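Putative uncharacterized protein smu.1604c (Streptococcus mutans, PDB 3L9F) is probably a transcription regulator of the PadR family, inferred to bind DNA through its N-terminal domain, and can bind a metal ion. Local coordinates at residues I184-G187 against L188-K192. Numbering follows the deposited sequence.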
loop_
_atom_site.group_PDB
_atom_site.type_symbol
_atom_site.label_atom_id
_atom_site.label_comp_id
_atom_site.label_asym_id
_atom_site.label_seq_id
_atom_site.Cartn_x
_atom_site.Cartn_y
_atom_site.Cartn_z
ATOM N N ILE A 184 -0.087 16.372 1.624
ATOM C CA ILE A 184 -1.533 16.421 1.529
ATOM C C ILE A 184 -1.959 16.659 0.079
ATOM O O ILE A 184 -2.885 16.027 -0.404
ATOM C CB ILE A 184 -2.120 17.465 2.480
ATOM C CG1 ILE A 184 -1.766 17.091 3.927
ATOM C CG2 ILE A 184 -3.645 17.564 2.313
ATOM C CD1 ILE A 184 -2.367 18.035 4.970
ATOM N N LYS A 185 -1.266 17.558 -0.610
ATOM C CA LYS A 185 -1.584 17.828 -2.009
ATOM C C LYS A 185 -1.419 16.548 -2.823
ATOM O O LYS A 185 -2.233 16.231 -3.692
ATOM C CB LYS A 185 -0.702 18.957 -2.558
ATOM C CG LYS A 185 -1.199 20.353 -2.185
ATOM C CD LYS A 185 -0.253 21.456 -2.678
ATOM C CE LYS A 185 -0.680 22.831 -2.138
ATOM N NZ LYS A 185 0.214 23.919 -2.630
ATOM N N TYR A 186 -0.366 15.806 -2.505
ATOM C CA TYR A 186 -0.065 14.527 -3.141
ATOM C C TYR A 186 -1.186 13.531 -2.869
ATOM O O TYR A 186 -1.707 12.908 -3.798
ATOM C CB TYR A 186 1.258 14.030 -2.568
ATOM C CG TYR A 186 1.848 12.713 -3.058
ATOM C CD1 TYR A 186 1.198 11.503 -2.850
ATOM C CD2 TYR A 186 3.121 12.684 -3.627
ATOM C CE1 TYR A 186 1.777 10.302 -3.248
ATOM C CE2 TYR A 186 3.709 11.495 -4.024
ATOM C CZ TYR A 186 3.033 10.307 -3.828
ATOM O OH TYR A 186 3.628 9.125 -4.210
ATOM N N GLY A 187 -1.566 13.389 -1.598
ATOM C CA GLY A 187 -2.628 12.471 -1.222
ATOM C C GLY A 187 -3.953 12.773 -1.901
ATOM O O GLY A 187 -4.628 11.873 -2.407
ATOM N N LEU A 188 -4.339 14.045 -1.929
ATOM C CA LEU A 188 -5.607 14.414 -2.553
ATOM C C LEU A 188 -5.609 14.107 -4.055
ATOM O O LEU A 188 -6.582 13.569 -4.601
ATOM C CB LEU A 188 -5.919 15.891 -2.313
ATOM C CG LEU A 188 -6.298 16.235 -0.866
ATOM C CD1 LEU A 188 -6.384 17.747 -0.667
ATOM C CD2 LEU A 188 -7.613 15.550 -0.483
ATOM N N ALA A 189 -4.512 14.455 -4.713
ATOM C CA ALA A 189 -4.363 14.201 -6.138
ATOM C C ALA A 189 -4.497 12.706 -6.428
ATOM O O ALA A 189 -5.148 12.299 -7.388
ATOM C CB ALA A 189 -3.015 14.734 -6.625
ATOM N N GLN A 190 -3.883 11.890 -5.580
ATOM C CA GLN A 190 -3.963 10.444 -5.718
ATOM C C GLN A 190 -5.414 9.989 -5.649
ATOM O O GLN A 190 -5.909 9.269 -6.522
ATOM C CB GLN A 190 -3.162 9.800 -4.589
ATOM C CG GLN A 190 -2.804 8.365 -4.814
ATOM C CD GLN A 190 -1.568 7.993 -4.034
ATOM O OE1 GLN A 190 -1.459 8.291 -2.842
ATOM N NE2 GLN A 190 -0.615 7.361 -4.705
ATOM N N TYR A 191 -6.106 10.422 -4.601
ATOM C CA TYR A 191 -7.490 10.010 -4.395
ATOM C C TYR A 191 -8.395 10.505 -5.510
ATOM O O TYR A 191 -9.225 9.761 -6.033
ATOM C CB TYR A 191 -8.005 10.561 -3.069
ATOM C CG TYR A 191 -7.379 9.929 -1.855
ATOM C CD1 TYR A 191 -7.033 8.591 -1.853
ATOM C CD2 TYR A 191 -7.166 10.669 -0.696
ATOM C CE1 TYR A 191 -6.474 8.003 -0.739
ATOM C CE2 TYR A 191 -6.608 10.092 0.424
ATOM C CZ TYR A 191 -6.261 8.757 0.393
ATOM O OH TYR A 191 -5.703 8.166 1.498
ATOM N N LYS A 192 -8.238 11.774 -5.865
ATOM C CA LYS A 192 -9.128 12.377 -6.850
ATOM C C LYS A 192 -8.934 11.811 -8.255
ATOM O O LYS A 192 -9.905 11.625 -8.994
ATOM C CB LYS A 192 -8.977 13.892 -6.847
ATOM C CG LYS A 192 -9.455 14.527 -5.541
ATOM C CD LYS A 192 -9.217 16.030 -5.529
ATOM C CE LYS A 192 -9.700 16.643 -4.219
ATOM N NZ LYS A 192 -9.175 18.025 -4.032
#
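Gln-190 reaches back along helix 178-202 to the ring of Tyr-186, one turn earlier. Its CB rests against two backbone carbonyls, 3.3 Å from Gly-187 O and 3.5 Å from Tyr-186 O. CG leaves anti to the backbone N (chi1 -163°), and the extended chain carries the amide up to the tyrosine. There CD lies 4.1 Å from Tyr-186 CE1, while OE1 sits at the ring edge, near the ring plane and 3.8 Å from CE1; NE2 is slightly farther from the same carbon. Ring and amide are turned almost perpendicular, 83° between their planes. The Tyr-186 hydroxyl itself is taken by Glu-152 and Lys-156 of the second subunit, whose Gln-190 also packs on this one, so this face of the helix belongs to the dimer interface. In the Virulence activator alpha C-terminal region, helix 178-202 pairs with the long helix 142-172, on which the other flank lies: Ile-184 packs on Leu-167 and Trp-170, Leu-188 on Ser-164. Those two residues run side by side, Ile-184 CG2 touching Leu-188 CD1 at 4.1 Å. Regular i to i+4 bonds join the turns, as from Leu-188 N to Ile-184 O (2.9 Å). Gly-187 O accepts the N-H of Tyr-191 and lies obliquely by that residue's ring, 3.3 Å from CD2; the ring also packs on Ile-160 and Tyr-65.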